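Local coordinates for halotolerant alpha-type carbonic anhydrase (dCA II) (Dunaliella salina, PDB 1Y7W), which catalyses the reversible hydration of carbon dioxide to bicarbonate as a salt-tolerant zinc enzyme of the alpha class, at residues F30-P33 / G34-E37; D180-L183 / N184-T188; V73-N76 / G77-D81; D55-T58 / N59-M62. All blocks are in the same frame, centred on the assembly; numbering follows the deposited sequence.

Taken along the chain from the N terminus, the order is contact 1, contact 4, contact 3, contact 2. Each closes a turn or a few helical residues within one continuous stretch, so they run in series and none nests in or crosses another. Contact 1 bends the chain just before the hairpin of strands 36-37 and 40-41. Contact 4 turns it out of strand 55-56 toward strand 287-289. Contact 3 folds the loop between strands 55-56 and 89-90 against strand 166-175. Contact 2 starts helix 181-195, a short loop after strand 166-175. Contacts 1 and 2 lie on opposite sides of the chain's centre, their own centres about 37 Å apart.

Contact 1 of 4, residues F30-P33 / G34-E37; sequences FDWP and GLQE
Leu35 reaches back over the turn toward Asp31 and Trp32, its two methyls split between them. CD1 approaches the pyrrole end of the indole obliquely, 4.3 Å from Trp32 CD1, and lies 4.0 Å from Trp32 CA. The other methyl, CD2, lies 3.7 Å from Asp31 O, while CG rests 3.3 Å from the same oxygen. The first torsion of Leu35 (chi1 -60°) sets CG beside its own N and anti to the carbonyl carbon, which folds the branch back onto the preceding carbonyls. Two overlapping type I turns bring these groups together. Gly34 N donates to Asp31 O (3.1 Å) from well above the carbonyl plane, and Leu35 N makes a weak bond of 3.3 Å to Trp32 O. A water bridges the second turn, donating to Trp32 O at 2.8 Å and to Leu35 O. Cut back to an alanine, Leu35 would be likely to uncover the Asp31 carbonyl and the CD1 corner of the indole, because CG covers Asp31 O and CD1 is the methyl that meets the ring. Trp32 itself is anchored away from the turn: NE1 donates to the backbone O of Asp24, the ring meets Tyr23 edge-to-face, and its side chain comes within about 9 Å of the zinc ion. Past Leu35, whose backbone pairs with Lys42, the chain enters the hairpin of strands 36-37 and 40-41.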
loop_
_atom_site.group_PDB
_atom_site.type_symbol
_atom_site.label_atom_id
_atom_site.label_comp_id
_atom_site.label_asym_id
_atom_site.label_seq_id
_atom_site.Cartn_x
_atom_site.Cartn_y
_atom_site.Cartn_z
ATOM N N PHE A 30 11.581 2.426 -14.694
ATOM C CA PHE A 30 11.917 3.340 -15.777
ATOM C C PHE A 30 11.700 2.628 -17.124
ATOM O O PHE A 30 11.374 3.289 -18.100
ATOM C CB PHE A 30 13.414 3.790 -15.674
ATOM C CG PHE A 30 13.839 4.780 -16.720
ATOM C CD1 PHE A 30 13.249 6.028 -16.829
ATOM C CD2 PHE A 30 14.930 4.487 -17.547
ATOM C CE1 PHE A 30 13.747 6.980 -17.737
ATOM C CE2 PHE A 30 15.417 5.424 -18.452
ATOM C CZ PHE A 30 14.818 6.667 -18.537
ATOM N N ASP A 31 11.962 1.336 -17.141
ATOM C CA ASP A 31 11.843 0.468 -18.339
ATOM C C ASP A 31 10.446 -0.069 -18.665
ATOM O O ASP A 31 10.186 -0.491 -19.816
ATOM C CB ASP A 31 12.791 -0.758 -18.235
ATOM C CG ASP A 31 12.615 -1.571 -16.961
ATOM O OD1 ASP A 31 12.198 -1.049 -15.905
ATOM O OD2 ASP A 31 12.920 -2.778 -17.014
ATOM N N TRP A 32 9.562 -0.031 -17.683
ATOM C CA TRP A 32 8.211 -0.602 -17.852
ATOM C C TRP A 32 7.379 -0.110 -19.036
ATOM O O TRP A 32 6.801 -0.941 -19.754
ATOM C CB TRP A 32 7.351 -0.398 -16.586
ATOM C CG TRP A 32 7.824 -1.180 -15.397
ATOM C CD1 TRP A 32 8.846 -2.081 -15.337
ATOM C CD2 TRP A 32 7.352 -1.012 -14.071
ATOM N NE1 TRP A 32 9.059 -2.486 -14.023
ATOM C CE2 TRP A 32 8.164 -1.827 -13.225
ATOM C CE3 TRP A 32 6.340 -0.226 -13.503
ATOM C CZ2 TRP A 32 7.990 -1.875 -11.849
ATOM C CZ3 TRP A 32 6.170 -0.275 -12.125
ATOM C CH2 TRP A 32 6.992 -1.097 -11.320
ATOM N N PRO A 33 7.293 1.214 -19.240
ATOM C CA PRO A 33 6.504 1.740 -20.360
ATOM C C PRO A 33 7.012 1.303 -21.755
ATOM O O PRO A 33 6.259 1.291 -22.752
ATOM C CB PRO A 33 6.614 3.240 -20.185
ATOM C CG PRO A 33 6.923 3.434 -18.684
ATOM C CD PRO A 33 7.885 2.305 -18.445
ATOM N N GLY A 34 8.289 0.957 -21.838
ATOM C CA GLY A 34 8.862 0.578 -23.114
ATOM C C GLY A 34 8.941 -0.909 -23.384
ATOM O O GLY A 34 9.302 -1.309 -24.512
ATOM N N LEU A 35 8.605 -1.753 -22.415
ATOM C CA LEU A 35 8.689 -3.186 -22.631
ATOM C C LEU A 35 7.724 -3.605 -23.732
ATOM O O LEU A 35 6.571 -3.188 -23.751
ATOM C CB LEU A 35 8.376 -3.964 -21.383
ATOM C CG LEU A 35 9.316 -3.667 -20.210
ATOM C CD1 LEU A 35 8.791 -4.346 -18.997
ATOM C CD2 LEU A 35 10.759 -4.115 -20.570
ATOM N N GLN A 36 8.249 -4.410 -24.647
ATOM C CA GLN A 36 7.473 -4.904 -25.792
ATOM C C GLN A 36 7.755 -6.357 -25.999
ATOM O O GLN A 36 8.833 -6.819 -25.698
ATOM C CB GLN A 36 7.845 -4.162 -27.102
ATOM C CG GLN A 36 7.305 -2.745 -27.236
ATOM C CD GLN A 36 7.165 -2.319 -28.710
ATOM O OE1 GLN A 36 8.169 -2.264 -29.446
ATOM N NE2 GLN A 36 5.918 -2.013 -29.153
ATOM N N GLU A 37 6.776 -7.087 -26.507
ATOM C CA GLU A 37 6.975 -8.495 -26.826
ATOM C C GLU A 37 6.159 -8.769 -28.070
ATOM O O GLU A 37 4.927 -8.589 -28.082
ATOM C CB GLU A 37 6.550 -9.432 -25.691
ATOM C CG GLU A 37 5.622 -8.847 -24.663
ATOM C CD GLU A 37 4.842 -9.933 -23.924
ATOM O OE1 GLU A 37 5.450 -11.000 -23.633
ATOM O OE2 GLU A 37 3.632 -9.722 -23.634
HETATM O O HOH W 1 5.295 -1.864 -21.961
#

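Contact 2 of 4, residues D180-L183 / N184-T188; sequences DAFL and NSLQT
Leu186 packs against Phe182 one turn earlier on helix 181-195. Its CB lies over two carbonyls of the preceding turn, 3.6 Å from Phe182 O and 3.7 Å from Leu183 O. CG stands anti to the backbone N (chi1 -180°), and from there the CD2 branch swings toward the phenyl ring, ending 4.3 Å from Phe182 CE1 in an oblique approach. Phe182 in turn holds CG anti to its N (chi1 174°), which carries the ring along the helix toward Leu186, although its CB points away from the following turn. The backbone bonds beside this pair are regular: Leu186 N to Phe182 O is 2.9 Å and nearly straight, with Ser185 N to Ala181 O and Gln187 N to Leu183 O on either side of it. The start of the helix is an N-cap. Asp180 OD2 takes the N-H of Leu183 at 2.9 Å through its anti lone pair, and OD1 forms a salt bridge with Arg249, which probably helps keep the carboxylate negative. Asp180 O is gripped twice, by Asn184 N at 3.0 Å and by the side-chain amide of Gln255. At the other end of the stretch Asn184 O also has two donors, Thr188 N and Thr188 OG1, coming from opposite faces of its plane. Gln187 NE2 bonds to Glu191 within the helix and also to the Glu254 carbonyl; with Asn184 OD1 bound to Gln255, these last two residues tie one flank to helix 253-266. Leu183 and Asp180 touch Tyr173 of strand 166-175, and Phe182 reaches Gln216 and Leu217 of helix 213-217.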
loop_
_atom_site.group_PDB
_atom_site.type_symbol
_atom_site.label_atom_id
_atom_site.label_comp_id
_atom_site.label_asym_id
_atom_site.label_seq_id
_atom_site.Cartn_x
_atom_site.Cartn_y
_atom_site.Cartn_z
ATOM N N ASP A 180 8.281 -0.348 15.493
ATOM C CA ASP A 180 6.837 -0.384 15.453
ATOM C C ASP A 180 6.356 -1.661 16.134
ATOM O O ASP A 180 6.961 -2.715 15.933
ATOM C CB ASP A 180 6.380 -0.423 13.975
ATOM C CG ASP A 180 4.874 -0.487 13.833
ATOM O OD1 ASP A 180 4.249 0.566 14.095
ATOM O OD2 ASP A 180 4.344 -1.569 13.472
ATOM N N ALA A 181 5.229 -1.591 16.856
ATOM C CA ALA A 181 4.668 -2.764 17.551
ATOM C C ALA A 181 4.165 -3.860 16.618
ATOM O O ALA A 181 4.433 -5.059 16.818
ATOM C CB ALA A 181 3.515 -2.323 18.483
ATOM N N PHE A 182 3.395 -3.472 15.614
ATOM C CA PHE A 182 2.906 -4.458 14.657
ATOM C C PHE A 182 4.071 -5.127 13.914
ATOM O O PHE A 182 4.058 -6.331 13.743
ATOM C CB PHE A 182 1.943 -3.849 13.630
ATOM C CG PHE A 182 1.537 -4.822 12.555
ATOM C CD1 PHE A 182 1.917 -4.619 11.245
ATOM C CD2 PHE A 182 0.873 -6.022 12.875
ATOM C CE1 PHE A 182 1.662 -5.595 10.241
ATOM C CE2 PHE A 182 0.621 -6.991 11.892
ATOM C CZ PHE A 182 1.015 -6.783 10.568
ATOM N N LEU A 183 5.048 -4.347 13.440
ATOM C CA LEU A 183 6.185 -4.947 12.742
ATOM C C LEU A 183 6.906 -5.917 13.701
ATOM O O LEU A 183 7.373 -7.024 13.322
ATOM C CB LEU A 183 7.150 -3.850 12.242
ATOM C CG LEU A 183 6.569 -3.013 11.046
ATOM C CD1 LEU A 183 7.596 -2.032 10.487
ATOM C CD2 LEU A 183 6.072 -3.993 9.937
ATOM N N ASN A 184 6.991 -5.523 14.958
ATOM C CA ASN A 184 7.633 -6.443 15.892
ATOM C C ASN A 184 6.896 -7.766 16.007
ATOM O O ASN A 184 7.498 -8.825 16.015
ATOM C CB ASN A 184 7.780 -5.824 17.276
ATOM C CG ASN A 184 9.177 -5.962 17.775
ATOM O OD1 ASN A 184 10.088 -5.202 17.366
ATOM N ND2 ASN A 184 9.403 -6.980 18.602
ATOM N N SER A 185 5.587 -7.720 16.098
ATOM C CA SER A 185 4.830 -8.935 16.218
ATOM C C SER A 185 4.971 -9.766 14.971
ATOM O O SER A 185 5.185 -10.975 15.073
ATOM C CB SER A 185 3.367 -8.626 16.504
ATOM O OG SER A 185 2.565 -9.769 16.294
ATOM N N LEU A 186 4.850 -9.140 13.795
ATOM C CA LEU A 186 4.978 -9.901 12.529
ATOM C C LEU A 186 6.345 -10.593 12.437
ATOM O O LEU A 186 6.467 -11.770 12.088
ATOM C CB LEU A 186 4.838 -8.931 11.340
ATOM C CG LEU A 186 4.922 -9.474 9.924
ATOM C CD1 LEU A 186 3.750 -10.466 9.721
ATOM C CD2 LEU A 186 4.786 -8.316 8.917
ATOM N N GLN A 187 7.376 -9.844 12.742
ATOM C CA GLN A 187 8.744 -10.350 12.709
ATOM C C GLN A 187 8.914 -11.536 13.664
ATOM O O GLN A 187 9.506 -12.553 13.303
ATOM C CB GLN A 187 9.723 -9.216 13.071
ATOM C CG GLN A 187 11.161 -9.677 13.202
ATOM C CD GLN A 187 12.161 -8.548 13.191
ATOM O OE1 GLN A 187 12.031 -7.575 13.937
ATOM N NE2 GLN A 187 13.186 -8.678 12.355
ATOM N N THR A 188 8.364 -11.411 14.859
ATOM C CA THR A 188 8.452 -12.440 15.884
ATOM C C THR A 188 7.706 -13.671 15.444
ATOM O O THR A 188 8.197 -14.781 15.591
ATOM C CB THR A 188 7.864 -11.910 17.232
ATOM O OG1 THR A 188 8.722 -10.877 17.735
ATOM C CG2 THR A 188 7.780 -13.025 18.270
#

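Contact 3 of 4, residues V73-N76 / G77-D81; sequences VSLN and GLNVD
Leu75 meets both Leu78 and Asn79 as the chain doubles back on itself. Its CB is 3.8 Å from Asn79 CB, the two side chains crossing obliquely, and its CD2 methyl comes to 4.2 Å from Leu78 CD1. Leu78 also lies over the carbonyl that shapes the turn, with CB 3.4 Å from Leu75 O. Asn79 CB, rather than the amide, is what presses on Leu75; CG stands anti to the backbone N (chi1 -163°) and carries the amide beyond that contact. Farther on, the CG2 methyl of Val80 sits 3.6 Å from Asn76 O.

Two consecutive turns hold these groups. Leu78 N donates to Leu75 O at 2.9 Å across a turn close to type II', with Asn76 at the first corner with positive phi (45°), a place commonly taken by glycine and, less often, asparagine. Asn79 N then donates to Asn76 O at 3.0 Å, giving one turn of 3-10 helix. Both donors stand above the carbonyl plane. Asn76 is pinned by ND2 to the carbonyl of Leu112, and the Gly77 backbone bonds to Ile88 and Asn111. Leu75 and Leu78 both rest on Ile169 of strand 166-175, while Asn79 touches Leu218 and Leu222. Val80, its side chain about 7 Å from the sodium ion, leads toward the loop in which Gly82, Gln84 and Gly87 bind that ion. The chemistry is therefore divided: hydrocarbon faces the sheet, while backbone bonds and one asparagine amide fix the bend before the metal loop.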
loop_
_atom_site.group_PDB
_atom_site.type_symbol
_atom_site.label_atom_id
_atom_site.label_comp_id
_atom_site.label_asym_id
_atom_site.label_seq_id
_atom_site.Cartn_x
_atom_site.Cartn_y
_atom_site.Cartn_z
ATOM N N VAL A 73 -12.144 10.440 2.391
ATOM C CA VAL A 73 -12.628 9.101 2.729
ATOM C C VAL A 73 -13.216 9.172 4.140
ATOM O O VAL A 73 -12.751 9.955 4.983
ATOM C CB VAL A 73 -11.502 8.047 2.707
ATOM C CG1 VAL A 73 -10.434 8.391 3.714
ATOM C CG2 VAL A 73 -12.112 6.594 2.969
ATOM N N SER A 74 -14.330 8.469 4.349
ATOM C CA SER A 74 -14.884 8.331 5.699
ATOM C C SER A 74 -14.249 6.969 6.109
ATOM O O SER A 74 -14.666 5.914 5.617
ATOM C CB SER A 74 -16.424 8.201 5.674
ATOM O OG SER A 74 -17.010 9.485 5.449
ATOM N N LEU A 75 -13.273 7.022 7.001
ATOM C CA LEU A 75 -12.527 5.846 7.419
ATOM C C LEU A 75 -13.387 4.802 8.129
ATOM O O LEU A 75 -13.055 3.617 8.079
ATOM C CB LEU A 75 -11.322 6.251 8.294
ATOM C CG LEU A 75 -10.218 7.047 7.578
ATOM C CD1 LEU A 75 -9.176 7.591 8.596
ATOM C CD2 LEU A 75 -9.522 6.104 6.538
ATOM N N ASN A 76 -14.474 5.253 8.775
ATOM C CA ASN A 76 -15.392 4.367 9.467
ATOM C C ASN A 76 -14.670 3.302 10.317
ATOM O O ASN A 76 -13.831 3.695 11.155
ATOM C CB ASN A 76 -16.344 3.806 8.433
ATOM C CG ASN A 76 -17.293 4.893 7.908
ATOM O OD1 ASN A 76 -17.534 5.871 8.614
ATOM N ND2 ASN A 76 -17.831 4.724 6.735
ATOM N N GLY A 77 -14.942 2.019 10.056
ATOM C CA GLY A 77 -14.357 0.938 10.837
ATOM C C GLY A 77 -12.846 0.893 10.857
ATOM O O GLY A 77 -12.299 0.315 11.796
ATOM N N LEU A 78 -12.158 1.438 9.837
ATOM C CA LEU A 78 -10.679 1.436 9.879
ATOM C C LEU A 78 -10.156 2.302 11.010
ATOM O O LEU A 78 -9.093 2.035 11.537
ATOM C CB LEU A 78 -10.094 1.979 8.562
ATOM C CG LEU A 78 -10.513 1.192 7.334
ATOM C CD1 LEU A 78 -9.975 1.916 6.070
ATOM C CD2 LEU A 78 -10.043 -0.219 7.403
ATOM N N ASN A 79 -10.896 3.338 11.391
ATOM C CA ASN A 79 -10.427 4.236 12.450
ATOM C C ASN A 79 -11.134 4.110 13.796
ATOM O O ASN A 79 -11.205 5.072 14.561
ATOM C CB ASN A 79 -10.490 5.699 11.949
ATOM C CG ASN A 79 -9.653 6.634 12.785
ATOM O OD1 ASN A 79 -8.567 6.294 13.212
ATOM N ND2 ASN A 79 -10.159 7.840 13.014
ATOM N N VAL A 80 -11.679 2.932 14.049
ATOM C CA VAL A 80 -12.326 2.617 15.321
ATOM C C VAL A 80 -11.620 1.354 15.818
ATOM O O VAL A 80 -11.487 0.367 15.063
ATOM C CB VAL A 80 -13.885 2.360 15.151
ATOM C CG1 VAL A 80 -14.526 1.943 16.513
ATOM C CG2 VAL A 80 -14.558 3.622 14.657
ATOM N N ASP A 81 -11.128 1.428 17.064
ATOM C CA ASP A 81 -10.435 0.311 17.745
ATOM C C ASP A 81 -11.156 -0.973 17.355
ATOM O O ASP A 81 -12.377 -1.096 17.538
ATOM C CB ASP A 81 -10.560 0.499 19.257
ATOM C CG ASP A 81 -9.776 -0.541 20.074
ATOM O OD1 ASP A 81 -9.508 -1.648 19.643
ATOM O OD2 ASP A 81 -9.460 -0.216 21.216
#

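Contact 4 of 4, residues D55-T58 / N59-M62; sequences DINT and NQLM
Leu61 spreads its methyls over the end of the strand and the turn that follows, CD2 meeting Ile56 CG2 at 4.1 Å and CD1 meeting Thr58 CG2 at the same distance. Leu61 and Thr58 lie side by side, pointing the same way. In Thr58 the hydroxyl takes the crowded position between N and carbonyl carbon (chi1 54°), which frees CG2 for the leucine and directs OG1 to Asn141 ND2. Asn57 places CG anti to its N (chi1 -177°), bringing OD1 to 3.0 Å from Asn59 N in a weak bond of the Asx-turn kind. Its backbone O accepts from Gln60 N at 2.9 Å, closing a type I turn. Gln60, bent at chi2, lays CG 3.5 Å from Asn57 CG, the two amide planes turned 78° apart. With only an alanine at Leu61, a gap would probably open beside Ile56 CG2 and the Thr58 methyl would lose its neighbour across the turn. Strand 55-56 pairs in parallel with strand 139-140, with Asp55 bonded to Thr139, and beyond the turn Leu61 touches Val286 and Lys288, where Met62 makes backbone bonds alongside strand 287-289.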
loop_
_atom_site.group_PDB
_atom_site.type_symbol
_atom_site.label_atom_id
_atom_site.label_comp_id
_atom_site.label_asym_id
_atom_site.label_seq_id
_atom_site.Cartn_x
_atom_site.Cartn_y
_atom_site.Cartn_z
ATOM N N ASP A 55 5.575 12.748 -5.684
ATOM C CA ASP A 55 6.058 13.462 -4.516
ATOM C C ASP A 55 4.875 14.247 -3.890
ATOM O O ASP A 55 4.015 14.797 -4.585
ATOM C CB ASP A 55 7.152 14.489 -4.878
ATOM C CG ASP A 55 7.554 15.309 -3.664
ATOM O OD1 ASP A 55 7.955 14.657 -2.665
ATOM O OD2 ASP A 55 7.432 16.568 -3.681
ATOM N N ILE A 56 4.807 14.293 -2.567
ATOM C CA ILE A 56 3.741 15.007 -1.889
ATOM C C ILE A 56 4.430 16.262 -1.294
ATOM O O ILE A 56 5.170 16.169 -0.329
ATOM C CB ILE A 56 3.144 14.183 -0.712
ATOM C CG1 ILE A 56 2.728 12.768 -1.156
ATOM C CG2 ILE A 56 1.916 14.911 -0.120
ATOM C CD1 ILE A 56 1.681 12.776 -2.207
ATOM N N ASN A 57 4.172 17.413 -1.900
ATOM C CA ASN A 57 4.747 18.673 -1.454
ATOM C C ASN A 57 3.680 19.283 -0.574
ATOM O O ASN A 57 2.672 19.819 -1.058
ATOM C CB ASN A 57 5.031 19.546 -2.681
ATOM C CG ASN A 57 5.685 20.847 -2.322
ATOM O OD1 ASN A 57 5.302 21.483 -1.374
ATOM N ND2 ASN A 57 6.668 21.258 -3.111
ATOM N N THR A 58 3.892 19.217 0.723
ATOM C CA THR A 58 2.877 19.707 1.623
ATOM C C THR A 58 2.551 21.196 1.513
ATOM O O THR A 58 1.451 21.591 1.870
ATOM C CB THR A 58 3.191 19.318 3.076
ATOM O OG1 THR A 58 4.506 19.759 3.420
ATOM C CG2 THR A 58 3.127 17.814 3.218
ATOM N N ASN A 59 3.458 22.011 0.982
ATOM C CA ASN A 59 3.115 23.423 0.824
ATOM C C ASN A 59 2.229 23.701 -0.395
ATOM O O ASN A 59 1.706 24.795 -0.539
ATOM C CB ASN A 59 4.365 24.283 0.796
ATOM C CG ASN A 59 4.689 24.800 2.165
ATOM O OD1 ASN A 59 5.259 24.084 3.000
ATOM N ND2 ASN A 59 4.265 26.047 2.442
ATOM N N GLN A 60 2.066 22.696 -1.264
ATOM C CA GLN A 60 1.206 22.816 -2.429
ATOM C C GLN A 60 -0.107 22.084 -2.326
ATOM O O GLN A 60 -0.841 22.029 -3.315
ATOM C CB GLN A 60 1.912 22.325 -3.661
ATOM C CG GLN A 60 3.258 22.970 -3.801
ATOM C CD GLN A 60 3.313 23.919 -4.973
ATOM O OE1 GLN A 60 4.373 24.037 -5.643
ATOM N NE2 GLN A 60 2.189 24.631 -5.237
ATOM N N LEU A 61 -0.448 21.541 -1.175
ATOM C CA LEU A 61 -1.727 20.807 -1.076
ATOM C C LEU A 61 -2.915 21.793 -1.156
ATOM O O LEU A 61 -2.878 22.873 -0.543
ATOM C CB LEU A 61 -1.781 20.013 0.242
ATOM C CG LEU A 61 -0.622 19.005 0.366
ATOM C CD1 LEU A 61 -0.688 18.263 1.728
ATOM C CD2 LEU A 61 -0.710 18.017 -0.790
ATOM N N MET A 62 -3.940 21.402 -1.894
ATOM C CA MET A 62 -5.137 22.198 -2.083
ATOM C C MET A 62 -6.246 21.763 -1.107
ATOM O O MET A 62 -6.156 20.715 -0.445
ATOM C CB MET A 62 -5.628 22.066 -3.527
ATOM C CG MET A 62 -4.624 22.496 -4.600
ATOM S SD MET A 62 -4.187 24.333 -4.452
ATOM C CE MET A 62 -2.683 24.275 -3.646
HETATM O O HOH W 2 6.195 21.860 0.978
#